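Local coordinates for protein DNA-entry nuclease (Competence-specific nuclease) (Streptococcus agalactiae ILRI112, PDB 4QGO) that probably cleaves DNA non-specifically as a metal-dependent nuclease with a beta-beta-alpha active-site motif, and acts as a virulence factor of the bacterium, at residues V8-E13 against F27-G32; T139-Q144 against K148-Q153. The protein carries 1 engineered substitution. One frame throughout, in Å; residues are numbered along the deposited sequence. Where two conformers were deposited one is given.

Interaction 1. Residues V8-E13 against F27-G32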
ATOM      1  N   VAL A   8      -5.105  15.384  -4.990  1.00 11.16           N
ATOM      2  CA  VAL A   8      -6.534  15.184  -5.185  1.00  9.58           C
ATOM      3  C   VAL A   8      -6.633  13.979  -6.111  1.00  8.85           C
ATOM      4  O   VAL A   8      -6.119  14.007  -7.237  1.00 11.24           O
ATOM      5  CB  VAL A   8      -7.217  16.413  -5.811  1.00 13.07           C
ATOM      6  CG1 VAL A   8      -8.678  16.108  -6.163  1.00 12.00           C
ATOM      7  CG2 VAL A   8      -7.116  17.608  -4.861  1.00 13.22           C
ATOM      8  N   ASP A   9      -7.277  12.923  -5.628  1.00  8.07           N
ATOM      9  CA  ASP A   9      -7.156  11.612  -6.264  1.00  8.07           C
ATOM     10  C   ASP A   9      -7.705  11.519  -7.685  1.00 10.76           C
ATOM     11  O   ASP A   9      -7.263  10.676  -8.472  1.00 12.08           O
ATOM     12  CB  ASP A   9      -7.710  10.502  -5.357  1.00  9.14           C
ATOM     13  CG  ASP A   9      -9.190  10.637  -5.068  1.00 14.74           C
ATOM     14  OD1 ASP A   9      -9.793  11.701  -5.317  1.00 15.02           O
ATOM     15  OD2 ASP A   9      -9.756   9.652  -4.544  1.00 24.05           O
ATOM     16  N   THR A  10      -8.637  12.408  -8.019  1.00 11.04           N
ATOM     17  CA  THR A  10      -9.306  12.371  -9.316  1.00 10.17           C
ATOM     18  C   THR A  10      -8.708  13.356 -10.311  1.00 14.00           C
ATOM     19  O   THR A  10      -9.127  13.399 -11.473  1.00 17.19           O
ATOM     20  CB  THR A  10     -10.812  12.670  -9.166  1.00 10.51           C
ATOM     21  OG1 THR A  10     -10.979  13.898  -8.449  1.00 13.05           O
ATOM     22  CG2 THR A  10     -11.521  11.550  -8.420  1.00 13.82           C
ATOM     23  N   SER A  11      -7.741  14.157  -9.873  1.00 11.40           N
ATOM     24  CA  SER A  11      -7.228  15.224 -10.732  1.00 11.34           C
ATOM     25  C   SER A  11      -6.417  14.705 -11.916  1.00 15.85           C
ATOM     26  O   SER A  11      -5.895  13.589 -11.893  1.00 13.38           O
ATOM     27  CB  SER A  11      -6.369  16.203  -9.935  1.00 12.03           C
ATOM     28  OG  SER A  11      -5.114  15.617  -9.630  1.00 13.49           O
ATOM     29  N   GLN A  12      -6.321  15.535 -12.952  0.54 16.10           N
ATOM     30  CA  GLN A  12      -5.485  15.230 -14.102  0.54 17.38           C
ATOM     31  C   GLN A  12      -4.039  15.052 -13.660  0.54 13.31           C
ATOM     32  O   GLN A  12      -3.351  14.135 -14.108  0.54 14.40           O
ATOM     33  CB  GLN A  12      -5.576  16.351 -15.143  0.54 15.05           C
ATOM     34  CG  GLN A  12      -4.771  16.088 -16.399  0.54 20.41           C
ATOM     35  CD  GLN A  12      -5.281  14.888 -17.168  0.54 25.51           C
ATOM     36  OE1 GLN A  12      -6.408  14.887 -17.662  0.54 32.40           O
ATOM     37  NE2 GLN A  12      -4.454  13.851 -17.265  0.54 22.07           N
ATOM     38  N   GLU A  13      -3.592  15.927 -12.764  1.00 16.28           N
ATOM     39  CA  GLU A  13      -2.223  15.891 -12.268  1.00 12.66           C
ATOM     40  C   GLU A  13      -1.914  14.565 -11.569  1.00 13.28           C
ATOM     41  O   GLU A  13      -0.877  13.948 -11.834  1.00 13.33           O
ATOM     42  CB  GLU A  13      -1.936  17.064 -11.327  1.00 14.07           C
ATOM     43  CG  GLU A  13      -0.466  17.169 -10.956  1.00 19.23           C
ATOM     44  CD  GLU A  13      -0.138  18.446 -10.210  1.00 30.10           C
ATOM     45  OE1 GLU A  13      -0.978  19.372 -10.213  1.00 51.74           O
ATOM     46  OE2 GLU A  13       0.956  18.524  -9.614  1.00 24.49           O
ATOM     47  N   PHE A  27      -5.932   2.436 -16.830  1.00 10.51           N
ATOM     48  CA  PHE A  27      -6.431   2.532 -15.469  1.00  8.99           C
ATOM     49  C   PHE A  27      -7.791   3.184 -15.445  1.00  8.95           C
ATOM     50  O   PHE A  27      -8.157   3.931 -16.356  1.00 10.66           O
ATOM     51  CB  PHE A  27      -5.450   3.256 -14.547  1.00 10.29           C
ATOM     52  CG  PHE A  27      -5.064   4.629 -15.001  1.00 10.18           C
ATOM     53  CD1 PHE A  27      -5.864   5.724 -14.720  1.00 12.12           C
ATOM     54  CD2 PHE A  27      -3.882   4.832 -15.688  1.00 20.03           C
ATOM     55  CE1 PHE A  27      -5.498   6.995 -15.131  1.00 16.35           C
ATOM     56  CE2 PHE A  27      -3.513   6.095 -16.100  1.00 21.86           C
ATOM     57  CZ  PHE A  27      -4.321   7.182 -15.821  1.00 22.77           C
ATOM     58  N   GLN A  28      -8.560   2.867 -14.413  1.00  7.99           N
ATOM     59  CA  GLN A  28      -9.827   3.550 -14.207  1.00  8.50           C
ATOM     60  C   GLN A  28     -10.091   3.728 -12.726  1.00  9.10           C
ATOM     61  O   GLN A  28      -9.697   2.898 -11.914  1.00  8.24           O
ATOM     62  CB  GLN A  28     -10.975   2.792 -14.866  1.00 12.42           C
ATOM     63  CG  GLN A  28     -11.170   1.385 -14.339  1.00 12.72           C
ATOM     64  CD  GLN A  28     -12.228   0.625 -15.107  1.00 22.12           C
ATOM     65  OE1 GLN A  28     -11.921  -0.290 -15.871  1.00 40.35           O
ATOM     66  NE2 GLN A  28     -13.477   1.001 -14.913  1.00 14.70           N
ATOM     67  N   TYR A  29     -10.755   4.828 -12.393  1.00  6.86           N
ATOM     68  CA  TYR A  29     -11.112   5.132 -11.016  1.00  6.60           C
ATOM     69  C   TYR A  29     -12.410   4.428 -10.684  1.00 11.32           C
ATOM     70  O   TYR A  29     -13.414   4.601 -11.368  1.00 11.34           O
ATOM     71  CB  TYR A  29     -11.285   6.633 -10.861  1.00 11.22           C
ATOM     72  CG  TYR A  29     -11.453   7.127  -9.443  1.00  9.06           C
ATOM     73  CD1 TYR A  29     -10.348   7.474  -8.685  1.00 11.66           C
ATOM     74  CD2 TYR A  29     -12.717   7.271  -8.877  1.00  9.01           C
ATOM     75  CE1 TYR A  29     -10.486   7.955  -7.396  1.00 13.17           C
ATOM     76  CE2 TYR A  29     -12.867   7.760  -7.576  1.00  9.38           C
ATOM     77  CZ  TYR A  29     -11.743   8.096  -6.854  1.00 12.30           C
ATOM     78  OH  TYR A  29     -11.875   8.586  -5.570  1.00 14.74           O
ATOM     79  N   VAL A  30     -12.383   3.614  -9.640  1.00  8.16           N
ATOM     80  CA  VAL A  30     -13.577   2.920  -9.213  1.00  7.54           C
ATOM     81  C   VAL A  30     -13.509   2.694  -7.714  1.00  6.30           C
ATOM     82  O   VAL A  30     -12.487   2.248  -7.190  1.00  7.47           O
ATOM     83  CB  VAL A  30     -13.781   1.603 -10.003  1.00 15.44           C
ATOM     84  CG1 VAL A  30     -12.558   0.726  -9.906  1.00 18.47           C
ATOM     85  CG2 VAL A  30     -15.021   0.863  -9.538  1.00 22.27           C
ATOM     86  N   ASN A  31     -14.599   3.001  -7.019  0.70  6.48           N
ATOM     87  CA  ASN A  31     -14.676   2.764  -5.580  0.70  7.43           C
ATOM     88  C   ASN A  31     -13.547   3.444  -4.815  0.70  8.10           C
ATOM     89  O   ASN A  31     -13.038   2.881  -3.849  0.70  9.39           O
ATOM     90  CB  ASN A  31     -14.621   1.262  -5.269  0.70 12.15           C
ATOM     91  CG  ASN A  31     -15.768   0.484  -5.877  0.70 16.99           C
ATOM     92  OD1 ASN A  31     -15.557  -0.420  -6.690  0.70 18.58           O
ATOM     93  ND2 ASN A  31     -16.986   0.799  -5.458  0.70  6.80           N
ATOM     94  N   GLY A  32     -13.116   4.618  -5.269  1.00  6.64           N
ATOM     95  CA  GLY A  32     -12.117   5.373  -4.537  1.00  6.72           C
ATOM     96  C   GLY A  32     -10.676   5.024  -4.863  1.00  7.65           C
ATOM     97  O   GLY A  32      -9.759   5.658  -4.353  1.00  8.97           O
TER
HETATM   98  O   HOH W   1      -9.637   7.775  -2.535  1.00 20.26           O

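Interaction 2. Residues T139-Q144 against K148-Q153. With SO4 (sulfate ion), chain F; SO4 (sulfate ion), chain G.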
ATOM      1  N   THR A 139      -1.940   8.330   4.371  1.00  5.07           N
ATOM      2  CA  THR A 139      -3.131   9.006   4.883  1.00  4.67           C
ATOM      3  C   THR A 139      -3.989   8.032   5.705  1.00  6.70           C
ATOM      4  O   THR A 139      -4.042   6.826   5.416  1.00  6.02           O
ATOM      5  CB  THR A 139      -3.980   9.664   3.783  1.00  4.92           C
ATOM      6  OG1 THR A 139      -4.595   8.643   2.975  1.00  5.08           O
ATOM      7  CG2 THR A 139      -3.119  10.585   2.925  1.00  4.30           C
ATOM      8  N   ALA A 140      -4.647   8.552   6.739  1.00  4.65           N
ATOM      9  CA  ALA A 140      -5.521   7.722   7.549  1.00  5.35           C
ATOM     10  C   ALA A 140      -6.588   7.065   6.686  1.00  5.30           C
ATOM     11  O   ALA A 140      -6.874   5.882   6.857  1.00  7.16           O
ATOM     12  CB  ALA A 140      -6.169   8.547   8.657  1.00  6.55           C
ATOM     13  N   HIS A 141      -7.171   7.826   5.756  1.00  5.98           N
ATOM     14  CA  HIS A 141      -8.182   7.262   4.878  1.00  5.42           C
ATOM     15  C   HIS A 141      -7.657   6.098   4.047  1.00  6.02           C
ATOM     16  O   HIS A 141      -8.283   5.040   3.980  1.00  8.47           O
ATOM     17  CB  HIS A 141      -8.728   8.305   3.920  1.00  7.23           C
ATOM     18  CG  HIS A 141      -9.567   7.706   2.844  1.00  8.29           C
ATOM     19  ND1 HIS A 141     -10.841   7.232   3.073  1.00 13.02           N
ATOM     20  CD2 HIS A 141      -9.290   7.439   1.547  1.00 10.24           C
ATOM     21  CE1 HIS A 141     -11.326   6.732   1.947  1.00 14.02           C
ATOM     22  NE2 HIS A 141     -10.407   6.852   1.006  1.00 12.71           N
ATOM     23  N   SER A 142      -6.523   6.306   3.387  1.00  5.05           N
ATOM     24  CA  SER A 142      -6.044   5.278   2.472  1.00  6.09           C
ATOM     25  C   SER A 142      -5.459   4.065   3.203  1.00  6.86           C
ATOM     26  O   SER A 142      -5.471   2.956   2.672  1.00  8.81           O
ATOM     27  CB  SER A 142      -5.091   5.858   1.418  1.00  5.67           C
ATOM     28  OG  SER A 142      -3.815   6.177   1.962  1.00  6.55           O
ATOM     29  N   ASN A 143      -4.981   4.261   4.428  1.00  7.56           N
ATOM     30  CA  ASN A 143      -4.562   3.154   5.267  1.00  6.43           C
ATOM     31  C   ASN A 143      -5.748   2.338   5.782  1.00  7.76           C
ATOM     32  O   ASN A 143      -5.779   1.114   5.656  1.00  8.12           O
ATOM     33  CB  ASN A 143      -3.741   3.684   6.453  1.00  6.60           C
ATOM     34  CG  ASN A 143      -3.246   2.576   7.356  1.00  9.22           C
ATOM     35  OD1 ASN A 143      -2.302   1.867   7.012  1.00 18.52           O
ATOM     36  ND2 ASN A 143      -3.854   2.435   8.521  1.00 14.51           N
ATOM     37  N   GLN A 144      -6.751   3.032   6.314  1.00  7.58           N
ATOM     38  CA  GLN A 144      -7.772   2.392   7.150  1.00  7.97           C
ATOM     39  C   GLN A 144      -9.008   1.871   6.437  1.00  9.07           C
ATOM     40  O   GLN A 144      -9.664   0.940   6.926  1.00 11.16           O
ATOM     41  CB  GLN A 144      -8.221   3.368   8.239  1.00  9.40           C
ATOM     42  CG  GLN A 144      -7.132   3.699   9.219  1.00  7.18           C
ATOM     43  CD  GLN A 144      -7.540   4.759  10.228  1.00 13.22           C
ATOM     44  OE1 GLN A 144      -8.716   4.867  10.598  1.00 17.50           O
ATOM     45  NE2 GLN A 144      -6.569   5.536  10.687  1.00 11.63           N
ATOM     46  N   LYS A 148     -15.921  -1.884   0.658  1.00 20.79           N
ATOM     47  CA  LYS A 148     -15.963  -2.180  -0.768  1.00 17.97           C
ATOM     48  C   LYS A 148     -16.349  -0.953  -1.601  1.00 16.93           C
ATOM     49  O   LYS A 148     -15.924  -0.811  -2.751  1.00 16.03           O
ATOM     50  CB  LYS A 148     -16.941  -3.326  -1.034  1.00 24.28           C
ATOM     51  CG  LYS A 148     -16.848  -3.911  -2.428  1.00 25.40           C
ATOM     52  N   ILE A 149     -17.140  -0.076  -0.994  1.00 18.36           N
ATOM     53  CA  ILE A 149     -17.693   1.088  -1.677  1.00 16.64           C
ATOM     54  C   ILE A 149     -16.699   2.254  -1.790  1.00 19.42           C
ATOM     55  O   ILE A 149     -16.789   3.070  -2.700  1.00 21.77           O
ATOM     56  CB  ILE A 149     -19.006   1.559  -0.978  1.00 20.59           C
ATOM     57  CG1 ILE A 149     -19.891   2.322  -1.955  1.00 28.29           C
ATOM     58  CG2 ILE A 149     -18.709   2.372   0.277  1.00 29.49           C
ATOM     59  CD1 ILE A 149     -20.446   1.443  -3.045  1.00 33.69           C
ATOM     60  N   ASN A 150     -15.752   2.336  -0.861  1.00 14.48           N
ATOM     61  CA  ASN A 150     -14.785   3.431  -0.837  1.00  9.66           C
ATOM     62  C   ASN A 150     -13.516   2.873  -0.226  1.00 14.59           C
ATOM     63  O   ASN A 150     -13.278   2.985   0.981  1.00 15.99           O
ATOM     64  CB  ASN A 150     -15.314   4.625  -0.024  1.00 16.85           C
ATOM     65  CG  ASN A 150     -14.360   5.816  -0.027  1.00 17.53           C
ATOM     66  OD1 ASN A 150     -13.357   5.829  -0.746  1.00 32.65           O
ATOM     67  ND2 ASN A 150     -14.687   6.839   0.761  1.00 24.03           N
ATOM     68  N   ARG A 151     -12.704   2.278  -1.090  1.00  8.44           N
ATOM     69  CA  ARG A 151     -11.661   1.337  -0.691  1.00  8.77           C
ATOM     70  C   ARG A 151     -10.357   1.983  -0.265  1.00  9.55           C
ATOM     71  O   ARG A 151      -9.939   2.993  -0.821  1.00 10.15           O
ATOM     72  CB  ARG A 151     -11.390   0.381  -1.852  1.00  8.82           C
ATOM     73  CG  ARG A 151     -12.607  -0.445  -2.237  1.00 10.64           C
ATOM     74  CD  ARG A 151     -12.398  -1.222  -3.521  1.00 11.86           C
ATOM     75  NE  ARG A 151     -13.654  -1.850  -3.936  1.00 11.95           N
ATOM     76  CZ  ARG A 151     -13.756  -2.807  -4.851  1.00 15.70           C
ATOM     77  NH1 ARG A 151     -12.674  -3.277  -5.463  1.00 17.83           N
ATOM     78  NH2 ARG A 151     -14.951  -3.299  -5.149  1.00 20.64           N
ATOM     79  N   GLY A 152      -9.732   1.402   0.755  1.00  9.17           N
ATOM     80  CA  GLY A 152      -8.375   1.748   1.123  1.00  7.83           C
ATOM     81  C   GLY A 152      -7.514   0.500   1.053  1.00  6.46           C
ATOM     82  O   GLY A 152      -7.968  -0.567   0.627  1.00  7.81           O
ATOM     83  N   GLN A 153      -6.265   0.637   1.468  1.00  5.62           N
ATOM     84  CA  GLN A 153      -5.362  -0.500   1.465  1.00  4.70           C
ATOM     85  C   GLN A 153      -5.878  -1.627   2.379  1.00  6.45           C
ATOM     86  O   GLN A 153      -5.701  -2.810   2.063  1.00  7.47           O
ATOM     87  CB  GLN A 153      -3.950  -0.049   1.842  1.00  4.75           C
ATOM     88  CG  GLN A 153      -2.953  -1.200   1.943  1.00  5.12           C
ATOM     89  CD  GLN A 153      -1.513  -0.734   1.954  1.00  6.02           C
ATOM     90  OE1 GLN A 153      -1.198   0.392   1.550  1.00  7.75           O
ATOM     91  NE2 GLN A 153      -0.620  -1.610   2.412  1.00  8.37           N
TER
HETATM   92  S   SO4 F 304     -17.871   6.736   2.548  0.52 18.04           S
HETATM   93  O1  SO4 F 304     -18.724   7.903   2.805  0.52 10.14           O
HETATM   94  O2  SO4 F 304     -17.834   5.873   3.725  0.52 19.26           O
HETATM   95  O3  SO4 F 304     -18.417   5.975   1.422  0.52 21.74           O
HETATM   96  O4  SO4 F 304     -16.519   7.185   2.218  0.52 19.43           O
HETATM   97  S   SO4 G 305     -14.517  -6.133  -7.381  0.73 52.30           S
HETATM   98  O1  SO4 G 305     -15.176  -7.279  -6.760  0.73 59.06           O
HETATM   99  O2  SO4 G 305     -13.862  -6.553  -8.616  0.73 51.04           O
HETATM  100  O3  SO4 G 305     -15.512  -5.107  -7.683  0.73 59.60           O
HETATM  101  O4  SO4 G 305     -13.518  -5.592  -6.466  0.73 48.29           O
HETATM  102  O   HOH W   2     -11.008   5.497  -1.227  1.00 15.71           O

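Interaction 1. Residues V8-E13 against F27-G32
Asp9 and Tyr29 illustrate how a loop before a helix can be fastened to the border of a sheet by one polar bond and a small patch of packing. Asp9 and Thr10 are the middle residues of a type I beta turn from Val8 to Ser11, while Tyr29 lies on strand 27-30, an outermost strand of the seven-stranded antiparallel sheet. The tight part is the phenol: Tyr29 OH donates to Asp9 OD2 at 2.6 Å. The carboxylate and the ring stand almost perpendicular, 89° apart; OD2 lies in the ring plane at its edge, 3.4 Å from Tyr29 CE1, whereas the hydroxyl comes to OD2 from above the carboxylate plane, 44° out of it. Asp9 reaches the phenol with CG lodged between its backbone N and carbonyl carbon. Tyr34 adds to the junction, its ring edge-to-face with Tyr29 and its hydroxyl bonded to Asp9 O.

Thr10 makes the looser part. It is exposed, and its methyl CG2 alone reaches Tyr29, 4.0 Å from the ring centroid and 17° off the normal, a CH-pi contact displaced toward the rim at CZ. Just after it, Ser11 N-caps helix 12-22, its hydroxyl bonded to Phe14 N, and the turn runs directly into the helix. Toward Gly32 the link is indirect: Asp9 OD2 and Gly32 O are 4.0 Å apart, and one water, 2.8 Å from both Asp9 OD2 and Gly32 O, can bridge them.

Interaction 2. Residues T139-Q144 against K148-Q153
In what is probably the beta-beta-alpha region of this His-Me finger nuclease, here without its metal, the edge of the His141 ring meets Asn150: helix 140-144 follows the hairpin of strands 108-112 and 135-139, and residues 148-153 lead into helix 153-165. The direct link between the segments is a backbone bond, Gln153 N to Ser142 O at 2.7 Å, with an N-H...O angle of 168°. It ties the first residue of the long helix to the short one. Gly152, the N-cap residue, has no side chain to stand between the backbones, and its CA lies 3.5 Å from Ser142 O. Beyond the bond, the extended side chain of Gln153 runs on to Gln138 and Glu157.

The histidine side is held less directly. With CG anti to the backbone N (chi1 169°), the imidazole swings toward the 148-153 loop and brings CE1 to 3.5 Å from Asn150 OD1, which lies in the ring plane at its edge; amide and ring planes are turned 42° apart. NE2 meets a water 2.7 Å away, again in the ring plane, and this water also lies within hydrogen-bonding distance of Arg151 O. ND1, on the other side of the imidazole, is bonded to Tyr104 OH, so both ring nitrogens have partners that would restrain its rotation.

Arg151 starts off away from the helix, and its extended chain carries the guanidinium to a sulfate, probably from the crystallisation liquor, which it grips through NH1 and NH2. NH1 is also bonded to Tyr156 OH. The loop itself helps to hold the guanidinium: NE donates to Lys148 O, almost in the guanidinium plane, at 2.8 Å.

From the N terminus, interaction 1 closes first: residues 8-13 meet 27-32 around a loop that contains helix 12-22, joining the N-terminal turn to the edge of the large antiparallel sheet. The chain then adds strands 33-36, 52-54 and 66-70 to that sheet and forms the hairpin of 108-112 and 135-139 before interaction 2 closes a much shorter loop, with three residues between its segments, joining helix 140-144 to the start of helix 153-165. The two are in series, neither nested nor crossed. In space they meet: Asn31 O probably accepts a hydrogen bond from Arg151 N at 2.8 Å, linking the turn after strand 27-30 to the loop before the long helix.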